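Local coordinates for nucleoporin NUP159 (Saccharomyces cerevisiae, PDB 1XIP), which helps build the nuclear pore complex and, through its N-terminal beta-propeller, functions in mRNA export by tethering the helicase Dbp5 to the pore, at residues P224-A229 and S306-K311; M248-H253 and F264-P269; A54-K59 and N336-A341. One frame throughout, in Å; residues are numbered along the deposited sequence.

Contact 1: P224-A229 and S306-K311; sequences PQDFLA and SIWDSK
Two consecutive blades of the beta-propeller meet where D226, at the start of strand 226-232, faces W308, the last residue of strand 306-308, and S310 in the loop just after it. The evidence for an interface between blades rather than strand pairing is twofold: the nearest CA atoms, those of D226 and S310, are 8.3 Å apart, and the two strands lie in different sheets. Only 72 Å² is buried between the segments, and D226 supplies the largest share. Its CG stands anti to the carbonyl carbon and beside the backbone N (chi1 -40°), which carries the carboxylate across the gap. OD2 of D226 then approaches S310 O at 3.3 Å; since both atoms are acceptors, this is a close approach and not a bond, and the crowding of negative potential may raise the carboxylate's affinity for a proton. The same OD2 lies at the edge of the W308 indole, near the ring plane, but at 4.2 Å from NE1 it is too far for a hydrogen bond.

Beyond the strand, the chain folds back on the indole: K311 N sits 3.5 Å above one W308 face, offset toward the rim. That backbone NH is directed to D309 OD1 (3.0 Å, N-H...O angle 155°), meeting it nearly along the C-O axis and closing an Asx turn. D309 OD2 receives K311 NZ at 2.9 Å on its syn lone pair, a salt bridge, so one carboxylate fixes both the backbone and the side chain of K311. D309 OD1 also receives Q312 N, while K311 O accepts from K252 NZ on the neighbouring blade. W308 packs against I250 and L222 as well as L297 of its own sheet, the face-to-face packing of adjacent blades by which a beta-propeller is built.

Contact 2: M248-H253 and F264-P269; sequences MYIIKH and FDITPP
Strand residues 248-253 run up to the irregular chain 264-269 without pairing with it, the closest CA atoms being those of M248 and F264 at 7.0 Å. In beta-propeller terms, 264-269 belongs to the connection that leaves strand 257-263 of one blade and leads to strand 279-284 of the next. Here it folds back over the blade it has just left, since 248-253 pairs with strand 257-263 in that blade's sheet. All four touching residues are buried, and 215 Å² is covered between the two segments.

M248, a selenomethionine, contributes the largest share of the area. Its CG nearly eclipses the backbone N (chi1 2°), and the chain then bends at both chi2 and chi3, which turns the terminal methyl toward the backbone of the connection. CE rests 3.3 Å from I266 O and 3.8 Å from T267 O, so a methyl group approaches two carbonyl oxygens, while SE itself stays 3.9 Å from I266 O. The same methyl reaches the T267 side chain, with CE 4.1 Å from CB. T267 has a left-handed backbone conformation (phi 53°, psi 55°), which helps turn the connection at this point; its N is held by S306 OG of the following blade, tying the bend to that sheet as well. The PXFG repeat begins at P268, in this ordered connection. L228 and V230, on strand 226-232, touch M248 from within its own sheet.

The second apolar meeting is between two isoleucines whose side chains cross at about a right angle. In both, CG1 lies beside the backbone N and anti to the carbonyl carbon; the second torsion differs, and the branches meet at their ends: I250 CD1 lies 3.9 Å from I266 CD1.

Contact 3: A54-K59 and N336-A341; sequences AASGSK and NPIGVA
At the junction between two propeller blades, I338 pushes a single methyl against A55 and S56, the last residues of strand 51-56. CA atoms of S56 and I338, the nearest across the two segments, are 8.2 Å apart, too far for strand pairing, and the contact is carried by one long branch of I338. That branch starts between the backbone N and the carbonyl carbon (chi1 69°), the crowded position for CG1, and then runs extended (chi2 173°), so CD1 is projected well away from its own strand. CD1 meets A55 O at 3.6 Å and S56 OG at 3.9 Å, with S56 CB at 4.0 Å: a methyl lying against a carbonyl oxygen and a hydroxymethyl group.

Both oxygens have polar partners elsewhere. A55 O accepts from N42 ND2, and S56 OG is hydrogen-bonded to P29 O, so the methyl borders polar groups already satisfied. CB and OG of S56 lie almost equally near that methyl.

The two elements belong to neighbouring blades of the seven-sheeted propeller. Strand 337-343, on which segment 336-341 lies, belongs to the sheet that joins strand 18-26 from the N-terminal part to three strands from the C-terminal part, the closure by which propellers are commonly sealed into a ring. On that side I338 and G339 both face L369 in a classic beta bulge, where the strand turns a corner. On the other side S56 begins a type I' turn to K59, a tight two-residue hairpin linking strands 51-56 and 59-64. S56 N to K59 O and K59 N to S56 O are both 3.0 Å, a reciprocal pair of backbone bonds that closes the hairpin. F31 packs on both S56 and I338, bridging the same two side chains.

Overall arrangement
All three contacts are buried and join parts of one beta-propeller, but they fall into two groups. Contacts 1 and 2 lie together, with centres 8 Å apart, and share a sheet: F227 N to I251 O (2.7 Å) and A229 N to Y249 O (2.9 Å) are probable hydrogen bonds between strands 226-232 and 246-254. Contact 3 lies on the opposite side of the chain's centre, about 24 to 25 Å from the other two centres, at the junction of the closing blade with the next. Chemistry follows place: contact 1 sets a carboxylate against an indole edge and a carbonyl, contact 2, the largest, joins apolar side chains and also sets a methyl on backbone carbonyls, and contact 3 rests one methyl on polar atoms.

Contact 1: P224-A229 and S306-K311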
ATOM      1  N   PRO A 224     -10.291   5.552 -12.645  1.00 28.52           N
ATOM      2  CA  PRO A 224     -10.403   4.667 -13.817  1.00 29.44           C
ATOM      3  C   PRO A 224      -9.529   5.143 -14.997  1.00 30.38           C
ATOM      4  O   PRO A 224      -9.222   4.334 -15.874  1.00 30.53           O
ATOM      5  CB  PRO A 224     -11.884   4.741 -14.167  1.00 29.09           C
ATOM      6  CG  PRO A 224     -12.549   5.132 -12.884  1.00 28.50           C
ATOM      7  CD  PRO A 224     -11.605   6.055 -12.204  1.00 28.45           C
ATOM      8  N   GLN A 225      -9.116   6.419 -14.976  1.00 31.36           N
ATOM      9  CA  GLN A 225      -8.311   7.024 -16.046  1.00 32.96           C
ATOM     10  C   GLN A 225      -6.820   7.299 -15.726  1.00 32.98           C
ATOM     11  O   GLN A 225      -5.965   7.271 -16.629  1.00 32.88           O
ATOM     12  CB  GLN A 225      -8.981   8.309 -16.531  1.00 33.50           C
ATOM     13  CG  GLN A 225      -9.890   8.058 -17.717  1.00 36.64           C
ATOM     14  CD  GLN A 225     -10.907   9.154 -17.928  1.00 40.72           C
ATOM     15  OE1 GLN A 225     -10.664  10.099 -18.694  1.00 42.30           O
ATOM     16  NE2 GLN A 225     -12.064   9.028 -17.267  1.00 42.52           N
ATOM     17  N   ASP A 226      -6.525   7.570 -14.452  1.00 32.82           N
ATOM     18  CA  ASP A 226      -5.159   7.846 -14.003  1.00 32.57           C
ATOM     19  C   ASP A 226      -4.455   6.633 -13.404  1.00 31.53           C
ATOM     20  O   ASP A 226      -5.086   5.758 -12.805  1.00 31.71           O
ATOM     21  CB  ASP A 226      -5.134   8.961 -12.955  1.00 33.18           C
ATOM     22  CG  ASP A 226      -6.092  10.099 -13.266  1.00 36.21           C
ATOM     23  OD1 ASP A 226      -6.633  10.172 -14.406  1.00 37.59           O
ATOM     24  OD2 ASP A 226      -6.365  10.972 -12.400  1.00 40.30           O
ATOM     25  N   PHE A 227      -3.135   6.602 -13.556  1.00 29.91           N
ATOM     26  CA  PHE A 227      -2.292   5.673 -12.826  1.00 28.16           C
ATOM     27  C   PHE A 227      -1.045   6.401 -12.338  1.00 26.92           C
ATOM     28  O   PHE A 227      -0.651   7.441 -12.874  1.00 26.35           O
ATOM     29  CB  PHE A 227      -1.890   4.463 -13.679  1.00 28.56           C
ATOM     30  CG  PHE A 227      -3.025   3.846 -14.455  1.00 29.59           C
ATOM     31  CD1 PHE A 227      -3.785   2.827 -13.902  1.00 30.48           C
ATOM     32  CD2 PHE A 227      -3.321   4.276 -15.753  1.00 31.75           C
ATOM     33  CE1 PHE A 227      -4.836   2.246 -14.615  1.00 31.53           C
ATOM     34  CE2 PHE A 227      -4.380   3.710 -16.476  1.00 32.82           C
ATOM     35  CZ  PHE A 227      -5.137   2.691 -15.902  1.00 32.30           C
ATOM     36  N   LEU A 228      -0.431   5.849 -11.305  1.00 25.18           N
ATOM     37  CA  LEU A 228       0.853   6.320 -10.854  1.00 23.51           C
ATOM     38  C   LEU A 228       1.802   5.149 -10.983  1.00 23.03           C
ATOM     39  O   LEU A 228       1.539   4.073 -10.447  1.00 22.91           O
ATOM     40  CB  LEU A 228       0.736   6.785  -9.406  1.00 23.36           C
ATOM     41  CG  LEU A 228       1.858   7.472  -8.622  1.00 21.96           C
ATOM     42  CD1 LEU A 228       2.132   6.704  -7.372  1.00 19.48           C
ATOM     43  CD2 LEU A 228       3.113   7.676  -9.410  1.00 19.45           C
ATOM     44  N   ALA A 229       2.885   5.349 -11.730  1.00 22.54           N
ATOM     45  CA  ALA A 229       3.880   4.301 -11.982  1.00 21.58           C
ATOM     46  C   ALA A 229       5.233   4.704 -11.446  1.00 21.05           C
ATOM     47  O   ALA A 229       5.587   5.879 -11.462  1.00 20.55           O
ATOM     48  CB  ALA A 229       3.980   4.024 -13.460  1.00 21.72           C
ATOM     49  N   SER A 306       2.352  11.695   0.753  1.00 23.69           N
ATOM     50  CA  SER A 306       1.883  12.640  -0.251  1.00 23.93           C
ATOM     51  C   SER A 306       0.384  12.690  -0.345  1.00 24.04           C
ATOM     52  O   SER A 306      -0.303  11.789   0.125  1.00 24.39           O
ATOM     53  CB  SER A 306       2.447  12.277  -1.617  1.00 23.80           C
ATOM     54  OG  SER A 306       3.816  11.969  -1.497  1.00 25.60           O
ATOM     55  N   ILE A 307      -0.117  13.752  -0.961  1.00 24.25           N
ATOM     56  CA  ILE A 307      -1.535  13.896  -1.248  1.00 24.63           C
ATOM     57  C   ILE A 307      -1.752  14.114  -2.755  1.00 25.08           C
ATOM     58  O   ILE A 307      -1.100  14.954  -3.358  1.00 25.29           O
ATOM     59  CB  ILE A 307      -2.117  15.067  -0.466  1.00 24.49           C
ATOM     60  CG1 ILE A 307      -1.801  14.938   1.025  1.00 24.95           C
ATOM     61  CG2 ILE A 307      -3.606  15.137  -0.660  1.00 24.16           C
ATOM     62  CD1 ILE A 307      -2.056  16.228   1.806  1.00 26.07           C
ATOM     63  N   TRP A 308      -2.658  13.339  -3.344  1.00 25.72           N
ATOM     64  CA  TRP A 308      -3.078  13.502  -4.726  1.00 26.31           C
ATOM     65  C   TRP A 308      -4.557  13.883  -4.732  1.00 27.49           C
ATOM     66  O   TRP A 308      -5.378  13.164  -4.170  1.00 28.04           O
ATOM     67  CB  TRP A 308      -2.883  12.187  -5.471  1.00 25.89           C
ATOM     68  CG  TRP A 308      -3.396  12.226  -6.865  1.00 24.97           C
ATOM     69  CD1 TRP A 308      -4.570  11.713  -7.319  1.00 24.32           C
ATOM     70  CD2 TRP A 308      -2.757  12.829  -7.997  1.00 22.71           C
ATOM     71  NE1 TRP A 308      -4.700  11.957  -8.665  1.00 24.09           N
ATOM     72  CE2 TRP A 308      -3.600  12.644  -9.102  1.00 21.29           C
ATOM     73  CE3 TRP A 308      -1.556  13.528  -8.179  1.00 22.61           C
ATOM     74  CZ2 TRP A 308      -3.289  13.118 -10.369  1.00 21.08           C
ATOM     75  CZ3 TRP A 308      -1.246  14.004  -9.443  1.00 22.16           C
ATOM     76  CH2 TRP A 308      -2.112  13.796 -10.523  1.00 20.63           C
ATOM     77  N   ASP A 309      -4.932  15.006  -5.348  1.00 28.55           N
ATOM     78  CA  ASP A 309      -6.332  15.448  -5.297  1.00 29.28           C
ATOM     79  C   ASP A 309      -7.204  15.032  -6.506  1.00 29.47           C
ATOM     80  O   ASP A 309      -8.341  15.482  -6.622  1.00 29.79           O
ATOM     81  CB  ASP A 309      -6.414  16.958  -5.042  1.00 28.81           C
ATOM     82  CG  ASP A 309      -6.250  17.842  -6.256  1.00 30.58           C
ATOM     83  OD1 ASP A 309      -5.897  17.324  -7.342  1.00 31.29           O
ATOM     84  OD2 ASP A 309      -6.468  19.070  -6.161  1.00 32.68           O
ATOM     85  N   SER A 310      -6.665  14.175  -7.381  1.00 29.73           N
ATOM     86  CA  SER A 310      -7.369  13.709  -8.583  1.00 29.91           C
ATOM     87  C   SER A 310      -6.787  14.351  -9.858  1.00 29.84           C
ATOM     88  O   SER A 310      -6.968  13.838 -10.954  1.00 30.44           O
ATOM     89  CB  SER A 310      -8.871  13.976  -8.475  1.00 30.11           C
ATOM     90  OG  SER A 310      -9.197  15.201  -9.096  1.00 31.71           O
ATOM     91  N   LYS A 311      -6.112  15.492  -9.686  1.00 29.52           N
ATOM     92  CA  LYS A 311      -5.559  16.227 -10.839  1.00 29.16           C
ATOM     93  C   LYS A 311      -4.108  16.703 -10.670  1.00 28.39           C
ATOM     94  O   LYS A 311      -3.410  16.897 -11.662  1.00 28.67           O
ATOM     95  CB  LYS A 311      -6.450  17.428 -11.182  1.00 29.70           C
ATOM     96  CG  LYS A 311      -6.690  18.411 -10.020  1.00 31.20           C
ATOM     97  CD  LYS A 311      -6.830  19.859 -10.499  1.00 33.77           C
ATOM     98  CE  LYS A 311      -7.578  20.743  -9.494  1.00 35.82           C
ATOM     99  NZ  LYS A 311      -6.745  21.073  -8.298  1.00 36.41           N
TER

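Contact 2: M248-H253 and F264-P269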
HETATM    1  N   MSE A 248       8.868   8.783 -10.712  1.00 29.44           N
HETATM    2  CA  MSE A 248       7.413   8.625 -10.651  1.00 30.61           C
HETATM    3  C   MSE A 248       6.696   9.337 -11.777  1.00 29.71           C
HETATM    4  O   MSE A 248       7.021  10.470 -12.114  1.00 29.60           O
HETATM    5  CB  MSE A 248       6.830   9.083  -9.314  1.00 31.44           C
HETATM    6  CG  MSE A 248       7.825   9.639  -8.341  1.00 37.77           C
HETATM    7 SE   MSE A 248       8.900   8.257  -7.447  1.00 49.83          SE
HETATM    8  CE  MSE A 248       7.589   7.622  -6.173  1.00 47.03           C
ATOM      9  N   TYR A 249       5.700   8.661 -12.342  1.00 28.71           N
ATOM     10  CA  TYR A 249       4.925   9.218 -13.429  1.00 27.87           C
ATOM     11  C   TYR A 249       3.439   9.080 -13.171  1.00 27.90           C
ATOM     12  O   TYR A 249       2.969   8.033 -12.740  1.00 28.19           O
ATOM     13  CB  TYR A 249       5.292   8.536 -14.744  1.00 27.13           C
ATOM     14  CG  TYR A 249       6.699   8.829 -15.198  1.00 26.47           C
ATOM     15  CD1 TYR A 249       6.970   9.889 -16.063  1.00 25.70           C
ATOM     16  CD2 TYR A 249       7.766   8.050 -14.765  1.00 25.09           C
ATOM     17  CE1 TYR A 249       8.263  10.144 -16.477  1.00 23.80           C
ATOM     18  CE2 TYR A 249       9.044   8.307 -15.166  1.00 23.82           C
ATOM     19  CZ  TYR A 249       9.295   9.343 -16.022  1.00 24.12           C
ATOM     20  OH  TYR A 249      10.603   9.571 -16.421  1.00 25.66           O
ATOM     21  N   ILE A 250       2.708  10.152 -13.426  1.00 28.11           N
ATOM     22  CA  ILE A 250       1.266  10.096 -13.488  1.00 28.77           C
ATOM     23  C   ILE A 250       0.852   9.850 -14.942  1.00 29.76           C
ATOM     24  O   ILE A 250       1.234  10.589 -15.839  1.00 29.89           O
ATOM     25  CB  ILE A 250       0.675  11.402 -12.974  1.00 28.57           C
ATOM     26  CG1 ILE A 250       1.189  11.722 -11.554  1.00 27.90           C
ATOM     27  CG2 ILE A 250      -0.851  11.370 -13.074  1.00 29.34           C
ATOM     28  CD1 ILE A 250       0.491  10.968 -10.431  1.00 27.30           C
ATOM     29  N   ILE A 251       0.104   8.786 -15.172  1.00 31.19           N
ATOM     30  CA  ILE A 251      -0.389   8.479 -16.490  1.00 33.01           C
ATOM     31  C   ILE A 251      -1.882   8.760 -16.516  1.00 35.14           C
ATOM     32  O   ILE A 251      -2.643   8.123 -15.786  1.00 35.24           O
ATOM     33  CB  ILE A 251      -0.112   7.019 -16.832  1.00 32.67           C
ATOM     34  CG1 ILE A 251       1.392   6.758 -16.860  1.00 32.61           C
ATOM     35  CG2 ILE A 251      -0.750   6.648 -18.171  1.00 32.90           C
ATOM     36  CD1 ILE A 251       1.793   5.381 -16.319  1.00 32.13           C
ATOM     37  N   LYS A 252      -2.286   9.743 -17.328  1.00 37.65           N
ATOM     38  CA  LYS A 252      -3.702  10.019 -17.594  1.00 39.80           C
ATOM     39  C   LYS A 252      -3.977   9.491 -18.973  1.00 41.59           C
ATOM     40  O   LYS A 252      -3.285   9.858 -19.930  1.00 41.82           O
ATOM     41  CB  LYS A 252      -4.012  11.521 -17.540  1.00 39.64           C
ATOM     42  CG  LYS A 252      -3.470  12.245 -16.294  1.00 40.65           C
ATOM     43  CD  LYS A 252      -4.221  13.558 -16.018  1.00 41.47           C
ATOM     44  CE  LYS A 252      -3.701  14.233 -14.741  1.00 41.78           C
ATOM     45  NZ  LYS A 252      -3.923  15.725 -14.689  1.00 42.15           N
ATOM     46  N   HIS A 253      -4.965   8.606 -19.076  1.00 43.68           N
ATOM     47  CA  HIS A 253      -5.317   8.002 -20.352  1.00 45.81           C
ATOM     48  C   HIS A 253      -6.590   8.607 -20.935  1.00 46.81           C
ATOM     49  O   HIS A 253      -7.694   8.260 -20.524  1.00 47.10           O
ATOM     50  CB  HIS A 253      -5.463   6.492 -20.215  1.00 46.04           C
ATOM     51  CG  HIS A 253      -5.883   5.817 -21.476  1.00 47.99           C
ATOM     52  ND1 HIS A 253      -7.155   5.315 -21.665  1.00 49.74           N
ATOM     53  CD2 HIS A 253      -5.205   5.570 -22.623  1.00 50.05           C
ATOM     54  CE1 HIS A 253      -7.238   4.780 -22.873  1.00 51.01           C
ATOM     55  NE2 HIS A 253      -6.069   4.923 -23.474  1.00 51.30           N
ATOM     56  N   PHE A 264       8.427  14.839  -8.891  1.00 26.09           N
ATOM     57  CA  PHE A 264       9.493  14.688  -7.951  1.00 25.63           C
ATOM     58  C   PHE A 264       8.925  14.883  -6.562  1.00 25.81           C
ATOM     59  O   PHE A 264       9.666  14.897  -5.581  1.00 25.90           O
ATOM     60  CB  PHE A 264      10.598  15.706  -8.255  1.00 25.28           C
ATOM     61  CG  PHE A 264      11.248  15.492  -9.593  1.00 24.59           C
ATOM     62  CD1 PHE A 264      12.334  14.608  -9.731  1.00 23.34           C
ATOM     63  CD2 PHE A 264      10.762  16.142 -10.726  1.00 23.19           C
ATOM     64  CE1 PHE A 264      12.927  14.390 -10.979  1.00 21.83           C
ATOM     65  CE2 PHE A 264      11.346  15.932 -11.966  1.00 22.46           C
ATOM     66  CZ  PHE A 264      12.436  15.055 -12.092  1.00 21.94           C
ATOM     67  N   ASP A 265       7.602  15.019  -6.473  1.00 26.18           N
ATOM     68  CA  ASP A 265       6.963  15.376  -5.190  1.00 26.85           C
ATOM     69  C   ASP A 265       6.059  14.309  -4.587  1.00 26.39           C
ATOM     70  O   ASP A 265       5.406  14.553  -3.571  1.00 26.58           O
ATOM     71  CB  ASP A 265       6.184  16.702  -5.282  1.00 27.12           C
ATOM     72  CG  ASP A 265       7.078  17.898  -5.575  1.00 28.59           C
ATOM     73  OD1 ASP A 265       8.261  17.914  -5.122  1.00 30.35           O
ATOM     74  OD2 ASP A 265       6.668  18.877  -6.248  1.00 29.88           O
ATOM     75  N   ILE A 266       5.999  13.142  -5.206  1.00 25.95           N
ATOM     76  CA  ILE A 266       5.309  12.030  -4.587  1.00 25.54           C
ATOM     77  C   ILE A 266       6.347  11.100  -4.006  1.00 26.37           C
ATOM     78  O   ILE A 266       7.143  10.514  -4.748  1.00 27.01           O
ATOM     79  CB  ILE A 266       4.413  11.278  -5.583  1.00 24.82           C
ATOM     80  CG1 ILE A 266       3.189  12.115  -5.945  1.00 22.93           C
ATOM     81  CG2 ILE A 266       3.969   9.967  -4.976  1.00 24.43           C
ATOM     82  CD1 ILE A 266       2.324  11.505  -7.015  1.00 19.87           C
ATOM     83  N   THR A 267       6.360  10.986  -2.680  1.00 26.73           N
ATOM     84  CA  THR A 267       7.088   9.917  -2.003  1.00 27.85           C
ATOM     85  C   THR A 267       8.562   9.803  -2.412  1.00 27.88           C
ATOM     86  O   THR A 267       8.978   8.740  -2.861  1.00 29.05           O
ATOM     87  CB  THR A 267       6.455   8.545  -2.296  1.00 27.53           C
ATOM     88  OG1 THR A 267       5.051   8.591  -2.024  1.00 29.61           O
ATOM     89  CG2 THR A 267       7.037   7.499  -1.387  1.00 30.05           C
ATOM     90  N   PRO A 268       9.355  10.868  -2.301  1.00 27.96           N
ATOM     91  CA  PRO A 268      10.776  10.760  -2.646  1.00 27.46           C
ATOM     92  C   PRO A 268      11.504   9.625  -1.878  1.00 27.80           C
ATOM     93  O   PRO A 268      11.408   9.535  -0.645  1.00 28.00           O
ATOM     94  CB  PRO A 268      11.333  12.135  -2.261  1.00 27.76           C
ATOM     95  CG  PRO A 268      10.241  12.860  -1.507  1.00 26.92           C
ATOM     96  CD  PRO A 268       8.978  12.244  -1.898  1.00 27.88           C
ATOM     97  N   PRO A 269      12.242   8.778  -2.600  1.00 27.85           N
ATOM     98  CA  PRO A 269      12.792   7.551  -2.036  1.00 27.71           C
ATOM     99  C   PRO A 269      14.122   7.723  -1.320  1.00 28.16           C
ATOM    100  O   PRO A 269      15.146   7.283  -1.846  1.00 28.26           O
ATOM    101  CB  PRO A 269      12.983   6.681  -3.270  1.00 27.84           C
ATOM    102  CG  PRO A 269      13.280   7.629  -4.340  1.00 27.91           C
ATOM    103  CD  PRO A 269      12.612   8.932  -4.015  1.00 27.79           C
TER

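Contact 3: A54-K59 and N336-A341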
ATOM      1  N   ALA A  54      -2.837  -6.141  12.968  1.00 12.71           N
ATOM      2  CA  ALA A  54      -1.520  -5.599  12.698  1.00 12.25           C
ATOM      3  C   ALA A  54      -0.537  -6.713  12.920  1.00 12.07           C
ATOM      4  O   ALA A  54      -0.783  -7.606  13.723  1.00 11.38           O
ATOM      5  CB  ALA A  54      -1.231  -4.443  13.627  1.00 12.34           C
ATOM      6  N   ALA A  55       0.560  -6.677  12.169  1.00 12.49           N
ATOM      7  CA  ALA A  55       1.656  -7.590  12.360  1.00 13.09           C
ATOM      8  C   ALA A  55       3.006  -6.871  12.186  1.00 14.18           C
ATOM      9  O   ALA A  55       3.236  -6.196  11.186  1.00 14.35           O
ATOM     10  CB  ALA A  55       1.534  -8.740  11.383  1.00 13.37           C
ATOM     11  N   SER A  56       3.892  -7.016  13.164  1.00 15.07           N
ATOM     12  CA  SER A  56       5.262  -6.528  13.035  1.00 15.78           C
ATOM     13  C   SER A  56       6.178  -7.419  13.810  1.00 16.49           C
ATOM     14  O   SER A  56       5.777  -7.990  14.828  1.00 17.04           O
ATOM     15  CB  SER A  56       5.392  -5.097  13.566  1.00 16.26           C
ATOM     16  OG  SER A  56       6.678  -4.555  13.266  1.00 15.41           O
ATOM     17  N   GLY A  57       7.415  -7.545  13.340  1.00 17.16           N
ATOM     18  CA  GLY A  57       8.411  -8.390  13.996  1.00 17.60           C
ATOM     19  C   GLY A  57       7.930  -9.772  14.425  1.00 18.08           C
ATOM     20  O   GLY A  57       8.156 -10.173  15.560  1.00 18.47           O
ATOM     21  N   SER A  58       7.269 -10.509  13.530  1.00 18.47           N
ATOM     22  CA  SER A  58       6.840 -11.878  13.845  1.00 18.87           C
ATOM     23  C   SER A  58       5.630 -12.009  14.794  1.00 18.51           C
ATOM     24  O   SER A  58       5.143 -13.118  14.992  1.00 19.05           O
ATOM     25  CB  SER A  58       8.001 -12.729  14.400  1.00 19.16           C
ATOM     26  OG  SER A  58       9.032 -12.912  13.442  1.00 21.41           O
ATOM     27  N   LYS A  59       5.151 -10.910  15.372  1.00 17.79           N
ATOM     28  CA  LYS A  59       3.925 -10.941  16.178  1.00 17.06           C
ATOM     29  C   LYS A  59       2.760 -10.344  15.412  1.00 16.71           C
ATOM     30  O   LYS A  59       2.828  -9.191  14.960  1.00 16.95           O
ATOM     31  CB  LYS A  59       4.122 -10.176  17.487  1.00 17.33           C
ATOM     32  CG  LYS A  59       3.063 -10.442  18.529  1.00 18.06           C
ATOM     33  CD  LYS A  59       2.944  -9.271  19.483  1.00 21.82           C
ATOM     34  CE  LYS A  59       3.062  -9.677  20.971  1.00 23.96           C
ATOM     35  NZ  LYS A  59       2.421  -8.671  21.921  1.00 24.44           N
ATOM     36  N   ASN A 336      10.012   3.556   7.431  1.00 24.15           N
ATOM     37  CA  ASN A 336       9.005   3.507   6.370  1.00 23.05           C
ATOM     38  C   ASN A 336       7.778   2.690   6.812  1.00 21.64           C
ATOM     39  O   ASN A 336       7.853   1.957   7.809  1.00 21.65           O
ATOM     40  CB  ASN A 336       9.596   2.920   5.096  1.00 23.65           C
ATOM     41  CG  ASN A 336      11.063   2.800   5.168  1.00 25.75           C
ATOM     42  OD1 ASN A 336      11.776   3.642   4.617  1.00 28.68           O
ATOM     43  ND2 ASN A 336      11.561   1.770   5.904  1.00 27.17           N
ATOM     44  N   PRO A 337       6.649   2.831   6.109  1.00 20.21           N
ATOM     45  CA  PRO A 337       5.421   2.138   6.509  1.00 19.42           C
ATOM     46  C   PRO A 337       5.439   0.668   6.115  1.00 18.48           C
ATOM     47  O   PRO A 337       6.002   0.321   5.093  1.00 18.30           O
ATOM     48  CB  PRO A 337       4.324   2.888   5.740  1.00 19.28           C
ATOM     49  CG  PRO A 337       5.007   3.458   4.545  1.00 19.50           C
ATOM     50  CD  PRO A 337       6.436   3.680   4.926  1.00 19.94           C
ATOM     51  N   ILE A 338       4.824  -0.176   6.927  1.00 17.74           N
ATOM     52  CA  ILE A 338       4.626  -1.569   6.554  1.00 17.46           C
ATOM     53  C   ILE A 338       3.118  -1.869   6.466  1.00 18.14           C
ATOM     54  O   ILE A 338       2.716  -2.957   6.036  1.00 18.78           O
ATOM     55  CB  ILE A 338       5.331  -2.517   7.548  1.00 17.42           C
ATOM     56  CG1 ILE A 338       4.625  -2.490   8.909  1.00 16.35           C
ATOM     57  CG2 ILE A 338       6.814  -2.161   7.696  1.00 15.63           C
ATOM     58  CD1 ILE A 338       5.150  -3.500   9.878  1.00 14.95           C
ATOM     59  N   GLY A 339       2.300  -0.890   6.873  1.00 17.75           N
ATOM     60  CA  GLY A 339       0.856  -0.930   6.704  1.00 17.19           C
ATOM     61  C   GLY A 339       0.234   0.451   6.904  1.00 17.33           C
ATOM     62  O   GLY A 339       0.819   1.318   7.601  1.00 16.73           O
ATOM     63  N   VAL A 340      -0.942   0.663   6.289  1.00 17.05           N
ATOM     64  CA  VAL A 340      -1.662   1.944   6.330  1.00 16.81           C
ATOM     65  C   VAL A 340      -3.150   1.634   6.365  1.00 17.87           C
ATOM     66  O   VAL A 340      -3.599   0.724   5.715  1.00 19.04           O
ATOM     67  CB  VAL A 340      -1.337   2.818   5.076  1.00 16.65           C
ATOM     68  CG1 VAL A 340      -2.010   4.153   5.139  1.00 15.53           C
ATOM     69  CG2 VAL A 340       0.145   3.022   4.898  1.00 15.60           C
ATOM     70  N   ALA A 341      -3.934   2.368   7.128  1.00 19.14           N
ATOM     71  CA  ALA A 341      -5.370   2.077   7.182  1.00 19.96           C
ATOM     72  C   ALA A 341      -6.177   3.298   7.624  1.00 20.56           C
ATOM     73  O   ALA A 341      -5.602   4.257   8.138  1.00 21.29           O
ATOM     74  CB  ALA A 341      -5.643   0.885   8.087  1.00 19.75           C
TER